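Local coordinates for protein VESB protease (PDB 4LK4) that is a secreted serine protease of the trypsin (peptidase S1) family that probably cleaves peptide bonds within protein substrates, at residues A[170-175]-A[228-233]; A[133-138]-A[183-188]; A[163-168]-A[174-179]; A[55-60]-A[197-202]. The protein carries 1 engineered substitution. All blocks are in the same frame, centred on the assembly; numbering follows the deposited sequence.

Contact 1 (A[170-175]-A[228-233]); sequences IVMQHG and YGVYTN
M172 and V230 form the buried side of this contact; V171 and the Y228 ring lie nearer solvent. M172 CG lies beside the backbone N (chi1 -62°), and two further bends in the chain fold the thioether back onto the start of strand 229-233. There SD accepts a long, weak hydrogen bond from Y228 N (3.6 Å), while the terminal methyl CE sits 3.4 Å from Y228 O. The same methionine packs on V230, its CG 4.1 Å from V230 CG2. Toward the surface the phenol ring of Y228 runs out past V171, the two side chains crossing at about a right angle; V171 CG2 reaches Y228 CE2 just as closely, at 3.4 Å, and both residues remain partly exposed. Helix 165-172 ends here: Q173 turns to positive phi and H174 doubles back, its ND1 donating in the ring plane to M172 O (2.9 Å). The H174 ring also meets W217 edge-to-face, and W217 touches M172 and V230 as well. A short helix laid against the outer side of strands 184-189 and 229-233 in this way belongs to the second beta-barrel of the trypsin fold.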
loop_
_atom_site.group_PDB
_atom_site.type_symbol
_atom_site.label_atom_id
_atom_site.label_comp_id
_atom_site.label_asym_id
_atom_site.label_seq_id
_atom_site.Cartn_x
_atom_site.Cartn_y
_atom_site.Cartn_z
ATOM N N ILE A 170 17.351 1.886 18.313
ATOM C CA ILE A 170 18.776 1.974 18.497
ATOM C C ILE A 170 19.517 1.136 17.455
ATOM O O ILE A 170 20.530 1.588 16.888
ATOM C CB ILE A 170 19.148 1.565 19.932
ATOM C CG1 ILE A 170 18.798 2.729 20.874
ATOM C CG2 ILE A 170 20.623 1.167 20.040
ATOM C CD1 ILE A 170 18.604 2.306 22.318
ATOM N N VAL A 171 19.018 -0.074 17.202
ATOM C CA VAL A 171 19.728 -1.005 16.339
ATOM C C VAL A 171 19.558 -0.610 14.880
ATOM O O VAL A 171 20.535 -0.566 14.130
ATOM C CB VAL A 171 19.245 -2.448 16.562
ATOM C CG1 VAL A 171 19.936 -3.398 15.595
ATOM C CG2 VAL A 171 19.521 -2.870 18.004
ATOM N N MET A 172 18.322 -0.295 14.494
ATOM C CA MET A 172 17.984 -0.088 13.090
ATOM C C MET A 172 17.968 1.384 12.635
ATOM O O MET A 172 18.305 1.673 11.490
ATOM C CB MET A 172 16.657 -0.782 12.794
ATOM C CG MET A 172 16.700 -2.308 12.994
ATOM S SD MET A 172 18.087 -3.110 12.157
ATOM C CE MET A 172 17.614 -2.981 10.454
ATOM N N GLN A 173 17.595 2.296 13.530
ATOM C CA GLN A 173 17.650 3.717 13.274
ATOM C C GLN A 173 16.780 4.125 12.066
ATOM O O GLN A 173 15.576 3.936 12.108
ATOM C CB GLN A 173 19.109 4.140 13.134
ATOM C CG GLN A 173 19.986 3.665 14.284
ATOM C CD GLN A 173 21.197 4.548 14.502
ATOM O OE1 GLN A 173 21.067 5.765 14.698
ATOM N NE2 GLN A 173 22.387 3.952 14.449
ATOM N N HIS A 174 17.365 4.687 11.011
ATOM C CA HIS A 174 16.625 5.105 9.822
ATOM C C HIS A 174 15.220 5.643 10.140
ATOM O O HIS A 174 14.203 5.260 9.532
ATOM C CB HIS A 174 16.650 3.985 8.782
ATOM C CG HIS A 174 18.029 3.697 8.272
ATOM N ND1 HIS A 174 18.978 3.033 9.020
ATOM C CD2 HIS A 174 18.647 4.047 7.117
ATOM C CE1 HIS A 174 20.110 2.961 8.341
ATOM N NE2 HIS A 174 19.937 3.574 7.185
ATOM N N GLY A 175 15.199 6.547 11.122
ATOM C CA GLY A 175 14.003 7.316 11.473
ATOM C C GLY A 175 12.914 6.538 12.187
ATOM O O GLY A 175 11.768 6.991 12.238
ATOM N N TYR A 228 17.697 -6.582 12.918
ATOM C CA TYR A 228 16.320 -7.012 12.938
ATOM C C TYR A 228 15.671 -6.765 11.577
ATOM O O TYR A 228 16.205 -6.033 10.751
ATOM C CB TYR A 228 15.539 -6.162 13.953
ATOM C CG TYR A 228 16.147 -6.098 15.332
ATOM C CD1 TYR A 228 16.582 -7.259 15.980
ATOM C CD2 TYR A 228 16.232 -4.895 16.008
ATOM C CE1 TYR A 228 17.127 -7.208 17.248
ATOM C CE2 TYR A 228 16.784 -4.826 17.275
ATOM C CZ TYR A 228 17.225 -5.987 17.897
ATOM O OH TYR A 228 17.771 -5.919 19.159
ATOM N N GLY A 229 14.494 -7.341 11.371
ATOM C CA GLY A 229 13.659 -7.023 10.232
ATOM C C GLY A 229 12.719 -5.923 10.671
ATOM O O GLY A 229 12.289 -5.890 11.829
ATOM N N VAL A 230 12.407 -5.015 9.736
ATOM C CA VAL A 230 11.549 -3.890 10.015
ATOM C C VAL A 230 10.246 -4.033 9.246
ATOM O O VAL A 230 10.249 -4.299 8.047
ATOM C CB VAL A 230 12.266 -2.616 9.628
ATOM C CG1 VAL A 230 11.355 -1.427 9.804
ATOM C CG2 VAL A 230 13.524 -2.473 10.465
ATOM N N TYR A 231 9.137 -3.830 9.945
ATOM C CA TYR A 231 7.807 -4.139 9.426
ATOM C C TYR A 231 6.911 -2.933 9.602
ATOM O O TYR A 231 6.863 -2.335 10.680
ATOM C CB TYR A 231 7.214 -5.334 10.178
ATOM C CG TYR A 231 8.069 -6.573 10.089
ATOM C CD1 TYR A 231 9.135 -6.775 10.951
ATOM C CD2 TYR A 231 7.825 -7.525 9.117
ATOM C CE1 TYR A 231 9.945 -7.879 10.829
ATOM C CE2 TYR A 231 8.603 -8.646 8.998
ATOM C CZ TYR A 231 9.663 -8.819 9.847
ATOM O OH TYR A 231 10.394 -9.968 9.704
ATOM N N THR A 232 6.212 -2.547 8.542
ATOM C CA THR A 232 5.277 -1.471 8.641
ATOM C C THR A 232 4.182 -1.930 9.595
ATOM O O THR A 232 3.763 -3.089 9.563
ATOM C CB THR A 232 4.709 -1.100 7.282
ATOM O OG1 THR A 232 5.773 -0.661 6.426
ATOM C CG2 THR A 232 3.699 0.018 7.403
ATOM N N ASN A 233 3.762 -1.011 10.460
ATOM C CA ASN A 233 2.835 -1.277 11.526
ATOM C C ASN A 233 1.353 -1.136 11.100
ATOM O O ASN A 233 0.841 -0.033 10.990
ATOM C CB ASN A 233 3.175 -0.314 12.646
ATOM C CG ASN A 233 2.237 -0.418 13.824
ATOM O OD1 ASN A 233 1.223 -1.137 13.794
ATOM N ND2 ASN A 233 2.572 0.307 14.888
#

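Contact 2 (A[133-138]-A[183-188]); sequences TPLTVA and TNFCAA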
loop_
_atom_site.group_PDB
_atom_site.type_symbol
_atom_site.label_atom_id
_atom_site.label_comp_id
_atom_site.label_asym_id
_atom_site.label_seq_id
_atom_site.Cartn_x
_atom_site.Cartn_y
_atom_site.Cartn_z
ATOM N N THR A 133 6.402 -11.495 21.702
ATOM C CA THR A 133 5.187 -12.027 21.107
ATOM C C THR A 133 5.579 -12.776 19.819
ATOM O O THR A 133 6.241 -12.227 18.962
ATOM C CB THR A 133 4.202 -10.899 20.783
ATOM O OG1 THR A 133 3.725 -10.323 22.008
ATOM C CG2 THR A 133 3.043 -11.414 19.923
ATOM N N PRO A 134 5.222 -14.064 19.716
ATOM C CA PRO A 134 5.584 -14.811 18.523
ATOM C C PRO A 134 4.822 -14.315 17.297
ATOM O O PRO A 134 3.606 -14.147 17.368
ATOM C CB PRO A 134 5.152 -16.248 18.880
ATOM C CG PRO A 134 5.135 -16.278 20.380
ATOM C CD PRO A 134 4.625 -14.939 20.754
ATOM N N LEU A 135 5.523 -14.090 16.188
ATOM C CA LEU A 135 4.888 -13.691 14.954
ATOM C C LEU A 135 5.365 -14.594 13.837
ATOM O O LEU A 135 6.430 -15.194 13.932
ATOM C CB LEU A 135 5.250 -12.234 14.622
ATOM C CG LEU A 135 5.094 -11.224 15.766
ATOM C CD1 LEU A 135 5.674 -9.888 15.329
ATOM C CD2 LEU A 135 3.647 -11.049 16.152
ATOM N N THR A 136 4.579 -14.654 12.759
ATOM C CA THR A 136 4.917 -15.423 11.590
ATOM C C THR A 136 4.845 -14.578 10.317
ATOM O O THR A 136 3.832 -13.961 10.055
ATOM C CB THR A 136 3.969 -16.623 11.449
ATOM O OG1 THR A 136 3.919 -17.356 12.685
ATOM C CG2 THR A 136 4.449 -17.549 10.339
ATOM N N VAL A 137 5.926 -14.627 9.532
ATOM C CA VAL A 137 6.102 -13.935 8.278
ATOM C C VAL A 137 5.943 -14.913 7.146
ATOM O O VAL A 137 6.342 -16.063 7.261
ATOM C CB VAL A 137 7.547 -13.432 8.117
ATOM C CG1 VAL A 137 7.637 -12.502 6.929
ATOM C CG2 VAL A 137 7.988 -12.674 9.350
ATOM N N ALA A 138 5.418 -14.472 6.021
ATOM C CA ALA A 138 5.237 -15.382 4.898
ATOM C C ALA A 138 5.607 -14.701 3.597
ATOM O O ALA A 138 5.370 -13.515 3.413
ATOM C CB ALA A 138 3.811 -15.901 4.844
ATOM N N THR A 183 4.969 4.235 12.764
ATOM C CA THR A 183 4.917 3.669 11.453
ATOM C C THR A 183 5.494 2.258 11.301
ATOM O O THR A 183 5.095 1.545 10.381
ATOM C CB THR A 183 5.665 4.587 10.448
ATOM O OG1 THR A 183 5.538 4.052 9.122
ATOM C CG2 THR A 183 7.152 4.687 10.767
ATOM N N ASN A 184 6.477 1.885 12.107
ATOM C CA ASN A 184 7.047 0.574 11.942
ATOM C C ASN A 184 7.627 -0.003 13.210
ATOM O O ASN A 184 7.816 0.712 14.204
ATOM C CB ASN A 184 8.062 0.548 10.791
ATOM C CG ASN A 184 9.198 1.547 10.961
ATOM O OD1 ASN A 184 9.461 2.048 12.044
ATOM N ND2 ASN A 184 9.896 1.811 9.874
ATOM N N PHE A 185 7.840 -1.317 13.184
ATOM C CA PHE A 185 8.428 -2.055 14.316
ATOM C C PHE A 185 9.384 -3.131 13.812
ATOM O O PHE A 185 9.459 -3.395 12.609
ATOM C CB PHE A 185 7.324 -2.709 15.167
ATOM C CG PHE A 185 6.567 -3.801 14.463
ATOM C CD1 PHE A 185 7.023 -5.100 14.474
ATOM C CD2 PHE A 185 5.386 -3.526 13.797
ATOM C CE1 PHE A 185 6.301 -6.106 13.852
ATOM C CE2 PHE A 185 4.693 -4.513 13.136
ATOM C CZ PHE A 185 5.148 -5.808 13.174
ATOM N N CYS A 186 10.063 -3.772 14.751
ATOM C CA CYS A 186 11.083 -4.752 14.479
ATOM C C CYS A 186 10.695 -6.110 15.013
ATOM O O CYS A 186 10.013 -6.228 16.027
ATOM C CB CYS A 186 12.374 -4.376 15.205
ATOM S SG CYS A 186 13.272 -3.002 14.488
ATOM N N ALA A 187 11.211 -7.138 14.365
ATOM C CA ALA A 187 11.066 -8.480 14.855
ATOM C C ALA A 187 12.284 -9.254 14.446
ATOM O O ALA A 187 12.884 -8.999 13.400
ATOM C CB ALA A 187 9.832 -9.108 14.269
ATOM N N ALA A 188 12.637 -10.224 15.266
ATOM C CA ALA A 188 13.894 -10.917 15.112
ATOM C C ALA A 188 13.708 -12.357 14.758
ATOM O O ALA A 188 12.874 -13.067 15.331
ATOM C CB ALA A 188 14.702 -10.811 16.397
#
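L135 points one methyl, CD1, at the pair F185 and A187 on a strand that is not its neighbour in the sheet. Its CG stands beside the backbone N (chi1 -48°) and chi2 is extended, which carries CD1 forward, away from its own strand. That methyl comes 4.1 Å from F185 CE1, on the far part of the ring, and 4.4 Å from A187 CB. The leucine and phenylalanine side chains meet at a slant. F185 has CG set between its backbone N and carbonyl carbon (chi1 66°), and the ring leans from strand 184-189 toward strand 134-139. A187, two residues on, faces the same way and offers just its CB, so the leucine methyl touches both the ring and the alanine methyl. The intervening C186 points elsewhere, into its disulfide with C168. The strands stand 8.1 Å apart at the CA atoms of L135 and A187, with strand 156-162 paired to each of them. I203 touches both L135 and F185, V160 packs on A187 and L162 on F185, completing this part of the interior of the second trypsin-fold barrel. The chemistry is wholly apolar: loose, non-directional van der Waals contact among three buried side chains, while the backbones of L135 and F185 find hydrogen-bond partners in V160 and Y231 of adjoining strands.

Contact 3 (A[163-168]-A[174-179]); sequences VSQSLC and HGISSD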
loop_
_atom_site.group_PDB
_atom_site.type_symbol
_atom_site.label_atom_id
_atom_site.label_comp_id
_atom_site.label_asym_id
_atom_site.label_seq_id
_atom_site.Cartn_x
_atom_site.Cartn_y
_atom_site.Cartn_z
ATOM N N VAL A 163 10.423 -7.377 18.906
ATOM C CA VAL A 163 11.520 -6.697 19.592
ATOM C C VAL A 163 11.018 -5.425 20.311
ATOM O O VAL A 163 10.047 -4.823 19.871
ATOM C CB VAL A 163 12.569 -6.270 18.538
ATOM C CG1 VAL A 163 13.726 -5.475 19.144
ATOM C CG2 VAL A 163 13.093 -7.483 17.783
ATOM N N SER A 164 11.677 -5.029 21.410
ATOM C CA SER A 164 11.354 -3.763 22.129
ATOM C C SER A 164 11.467 -2.594 21.187
ATOM O O SER A 164 12.471 -2.454 20.512
ATOM C CB SER A 164 12.310 -3.484 23.315
ATOM O OG SER A 164 12.332 -4.570 24.272
ATOM N N GLN A 165 10.459 -1.737 21.145
ATOM C CA GLN A 165 10.552 -0.605 20.284
ATOM C C GLN A 165 11.775 0.273 20.604
ATOM O O GLN A 165 12.462 0.707 19.695
ATOM C CB GLN A 165 9.260 0.212 20.261
ATOM C CG GLN A 165 9.184 1.168 19.057
ATOM C CD GLN A 165 8.877 0.487 17.739
ATOM O OE1 GLN A 165 8.374 -0.613 17.699
ATOM N NE2 GLN A 165 9.153 1.173 16.645
ATOM N N SER A 166 12.111 0.500 21.865
ATOM C CA SER A 166 13.282 1.381 22.115
ATOM C C SER A 166 14.552 0.741 21.507
ATOM O O SER A 166 15.447 1.439 21.016
ATOM C CB SER A 166 13.469 1.694 23.606
ATOM O OG SER A 166 13.761 0.512 24.322
ATOM N N LEU A 167 14.588 -0.595 21.501
ATOM C CA LEU A 167 15.724 -1.331 20.939
ATOM C C LEU A 167 15.781 -1.332 19.425
ATOM O O LEU A 167 16.849 -1.197 18.815
ATOM C CB LEU A 167 15.667 -2.755 21.411
ATOM C CG LEU A 167 17.028 -3.366 21.629
ATOM C CD1 LEU A 167 17.940 -2.451 22.448
ATOM C CD2 LEU A 167 16.799 -4.719 22.321
ATOM N N CYS A 168 14.611 -1.490 18.828
ATOM C CA CYS A 168 14.427 -1.392 17.397
ATOM C C CYS A 168 15.039 -0.096 16.888
ATOM O O CYS A 168 15.741 -0.070 15.870
ATOM C CB CYS A 168 12.930 -1.441 17.133
ATOM S SG CYS A 168 12.410 -1.387 15.429
ATOM N N HIS A 174 17.365 4.687 11.011
ATOM C CA HIS A 174 16.625 5.105 9.822
ATOM C C HIS A 174 15.220 5.643 10.140
ATOM O O HIS A 174 14.203 5.260 9.532
ATOM C CB HIS A 174 16.650 3.985 8.782
ATOM C CG HIS A 174 18.029 3.697 8.272
ATOM N ND1 HIS A 174 18.978 3.033 9.020
ATOM C CD2 HIS A 174 18.647 4.047 7.117
ATOM C CE1 HIS A 174 20.110 2.961 8.341
ATOM N NE2 HIS A 174 19.937 3.574 7.185
ATOM N N GLY A 175 15.199 6.547 11.122
ATOM C CA GLY A 175 14.003 7.316 11.473
ATOM C C GLY A 175 12.914 6.538 12.187
ATOM O O GLY A 175 11.768 6.991 12.238
ATOM N N ILE A 176 13.277 5.380 12.748
ATOM C CA ILE A 176 12.375 4.559 13.526
ATOM C C ILE A 176 12.171 5.247 14.855
ATOM O O ILE A 176 13.117 5.777 15.441
ATOM C CB ILE A 176 12.962 3.148 13.749
ATOM C CG1 ILE A 176 12.941 2.364 12.434
ATOM C CG2 ILE A 176 12.181 2.389 14.815
ATOM C CD1 ILE A 176 13.900 1.200 12.413
ATOM N N SER A 177 10.942 5.228 15.338
ATOM C CA SER A 177 10.635 5.890 16.583
ATOM C C SER A 177 10.778 4.896 17.714
ATOM O O SER A 177 10.647 3.694 17.524
ATOM C CB SER A 177 9.227 6.494 16.552
ATOM O OG SER A 177 8.871 7.033 17.813
ATOM N N SER A 178 11.080 5.403 18.895
ATOM C CA SER A 178 11.107 4.574 20.079
ATOM C C SER A 178 9.674 4.363 20.588
ATOM O O SER A 178 9.436 3.466 21.385
ATOM C CB SER A 178 11.960 5.228 21.155
ATOM O OG SER A 178 11.308 6.374 21.650
ATOM N N ASP A 179 8.740 5.204 20.130
ATOM C CA ASP A 179 7.327 5.103 20.464
ATOM C C ASP A 179 6.745 3.979 19.612
ATOM O O ASP A 179 6.835 4.032 18.392
ATOM C CB ASP A 179 6.636 6.433 20.162
ATOM C CG ASP A 179 5.174 6.468 20.589
ATOM O OD1 ASP A 179 4.596 5.390 20.748
ATOM O OD2 ASP A 179 4.601 7.582 20.765
#
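Q165 leaves the first turn of helix 165-172 with CG opposite its backbone N (chi1 -163°) and then bends at chi2 (75°), swinging the amide round to the loop backbone at I176-S178. NE2 donates to S177 O at 3.1 Å; the carbonyl oxygen lies nearly in the amide plane, whereas the donor is tilted 21° from the plane of the carbonyl. On the way the aliphatic part of the glutamine brushes the next peptide, CG standing 3.3 Å from S178 O. C168 and I176 form the apolar side. C168 SG and I176 CG2 are each trans to their own backbone N and converge at 3.8 Å, and the same isoleucine methyl lies 3.7 Å from Q165 NE2, beside the donor nitrogen. Nearer the surface S178 CB rests 4.2 Å from S166 CA, and the loop is shaped by an ST turn in which S177 OG accepts from D179 N (3.0 Å). The buried amide of Q165 is used at both ends: NE2 also gives a hydrogen bond to N184 O, and OE1 accepts from R126 NH2. Two carbonyls on the nitrogen and a guanidinium on the oxygen settle which way the amide is flipped, so a single side chain ties the helix start, the returning loop and strand 184-189 together.

Contact 4 (A[55-60]-A[197-202]); sequences AHCFDS and GDAGGP. Engineered in segment 197-202: A199 (natural residue Ser).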
loop_
_atom_site.group_PDB
_atom_site.type_symbol
_atom_site.label_atom_id
_atom_site.label_comp_id
_atom_site.label_asym_id
_atom_site.label_seq_id
_atom_site.Cartn_x
_atom_site.Cartn_y
_atom_site.Cartn_z
ATOM N N ALA A 55 4.858 0.235 0.087
ATOM C CA ALA A 55 4.940 1.253 -0.998
ATOM C C ALA A 55 6.194 1.127 -1.837
ATOM O O ALA A 55 6.161 1.363 -3.046
ATOM C CB ALA A 55 4.837 2.661 -0.458
ATOM N N HIS A 56 7.315 0.769 -1.231
ATOM C CA HIS A 56 8.537 0.771 -2.026
ATOM C C HIS A 56 8.588 -0.316 -3.117
ATOM O O HIS A 56 9.387 -0.214 -4.024
ATOM C CB HIS A 56 9.776 0.716 -1.149
ATOM C CG HIS A 56 10.140 -0.653 -0.725
ATOM N ND1 HIS A 56 9.747 -1.178 0.487
ATOM C CD2 HIS A 56 10.882 -1.607 -1.335
ATOM C CE1 HIS A 56 10.228 -2.398 0.604
ATOM N NE2 HIS A 56 10.919 -2.684 -0.487
ATOM N N CYS A 57 7.731 -1.327 -3.049
ATOM C CA CYS A 57 7.543 -2.271 -4.167
ATOM C C CYS A 57 7.225 -1.558 -5.490
ATOM O O CYS A 57 7.387 -2.137 -6.573
ATOM C CB CYS A 57 6.399 -3.235 -3.847
ATOM S SG CYS A 57 6.754 -4.329 -2.449
ATOM N N PHE A 58 6.732 -0.322 -5.414
ATOM C CA PHE A 58 6.360 0.405 -6.611
ATOM C C PHE A 58 7.203 1.634 -6.879
ATOM O O PHE A 58 6.829 2.423 -7.712
ATOM C CB PHE A 58 4.871 0.764 -6.558
ATOM C CG PHE A 58 3.998 -0.401 -6.260
ATOM C CD1 PHE A 58 3.767 -1.349 -7.212
ATOM C CD2 PHE A 58 3.431 -0.557 -5.030
ATOM C CE1 PHE A 58 2.988 -2.436 -6.960
ATOM C CE2 PHE A 58 2.650 -1.643 -4.763
ATOM C CZ PHE A 58 2.446 -2.604 -5.728
ATOM N N ASP A 59 8.359 1.786 -6.225
ATOM C CA ASP A 59 9.245 2.938 -6.517
ATOM C C ASP A 59 9.410 3.125 -8.030
ATOM O O ASP A 59 9.380 4.260 -8.542
ATOM C CB ASP A 59 10.638 2.780 -5.880
ATOM C CG ASP A 59 10.654 2.998 -4.349
ATOM O OD1 ASP A 59 9.825 3.753 -3.804
ATOM O OD2 ASP A 59 11.549 2.413 -3.688
ATOM N N SER A 60 9.527 2.027 -8.765
ATOM C CA SER A 60 9.834 2.119 -10.206
ATOM C C SER A 60 8.842 1.410 -11.122
ATOM O O SER A 60 9.204 0.969 -12.210
ATOM C CB SER A 60 11.240 1.550 -10.430
ATOM O OG SER A 60 12.222 2.271 -9.686
ATOM N N GLY A 197 13.983 -11.755 1.523
ATOM C CA GLY A 197 14.161 -11.199 0.176
ATOM C C GLY A 197 12.972 -10.490 -0.476
ATOM O O GLY A 197 13.202 -9.729 -1.404
ATOM N N ASP A 198 11.718 -10.747 -0.046
ATOM C CA ASP A 198 10.526 -10.104 -0.693
ATOM C C ASP A 198 9.614 -9.277 0.274
ATOM O O ASP A 198 8.773 -9.797 1.098
ATOM C CB ASP A 198 9.743 -11.072 -1.664
ATOM C CG ASP A 198 8.635 -11.891 -0.973
ATOM O OD1 ASP A 198 8.684 -12.035 0.279
ATOM O OD2 ASP A 198 7.736 -12.416 -1.681
ATOM N N ALA A 199 9.798 -7.961 0.135
ATOM C CA ALA A 199 8.961 -6.974 0.796
ATOM C C ALA A 199 7.484 -7.086 0.431
ATOM O O ALA A 199 7.116 -7.697 -0.560
ATOM C CB ALA A 199 9.463 -5.582 0.459
ATOM N N GLY A 200 6.655 -6.480 1.261
ATOM C CA GLY A 200 5.220 -6.377 1.021
ATOM C C GLY A 200 4.367 -7.464 1.674
ATOM O O GLY A 200 3.154 -7.290 1.867
ATOM N N GLY A 201 4.969 -8.588 2.009
ATOM C CA GLY A 201 4.226 -9.691 2.549
ATOM C C GLY A 201 3.848 -9.463 3.997
ATOM O O GLY A 201 4.395 -8.594 4.680
ATOM N N PRO A 202 2.903 -10.243 4.466
ATOM C CA PRO A 202 2.345 -10.092 5.793
ATOM C C PRO A 202 3.190 -10.691 6.910
ATOM O O PRO A 202 3.809 -11.732 6.737
ATOM C CB PRO A 202 1.063 -10.917 5.699
ATOM C CG PRO A 202 1.408 -12.023 4.733
ATOM C CD PRO A 202 2.217 -11.291 3.690
#
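C57 and A199 bring two turns face to face, their CA atoms 7.0 Å apart: a 3-10 turn closed by F58 N to A55 O (3.0 Å) and D59 N to H56 O (3.1 Å), and a bend that passes through positive phi at G200. H56 carries its CG between the backbone N and carbonyl carbon (chi1 83°), and the ring thereby extends toward the second turn. Its CE1 comes 3.3 Å from A199 CB and its NE2 3.4 Å from the same methyl, which approaches the ring obliquely. A199 is an engineered residue standing where the natural protein has serine, so a methyl meets the imidazole in place of the natural hydroxyl-bearing side chain. The second ring nitrogen, ND1, is hydrogen-bonded to D103 OD2. Histidine, aspartate and the replaced serine thus occupy positions consistent with the catalytic triad of S1 proteases, the second segment being the family's GDSGGP signature with its serine changed to alanine. C57, in a disulfide with C41, packs alongside: its SG lies 3.9 Å from A199 O and 4.2 Å from A199 CB. D198 turns elsewhere, OD2 accepting from W140 N and Q39 NE2. Residues 55-60 follow strand 50-53 of the first barrel, with F58 packed on L28 of strand 25-30 and I89 of strand 82-91. Residues 197-202 lead into strand 202-205 of the second barrel, G200 and G201 bonding to V215 of strand 211-216, which places the contact at the cleft between the two barrels.

Overall arrangement
Contacts 1, 2 and 3 all belong to the second barrel, and contact 4 joins it to the first. Contacts 1 and 3 share helix 165-172 and lie about 6 Å apart between centres; the C168-C186 disulfide (SG to SG 2.1 Å) ties contact 3 to contact 2. Contacts 1 and 2 meet through paired strands, with Y231 N 2.7 Å from F185 O. Toward the triad-like site of contact 4, strand 134-139 arrives beside P202, A138 N lying 3.3 Å from P202 O. Contact 1 comes within about 6 Å of contact 4 at nearest atoms, and its T232 OG1 bonds to D103 O, the backbone of the aspartate holding H56. Contact 3 is the farthest from contact 4, about 21 Å between centres.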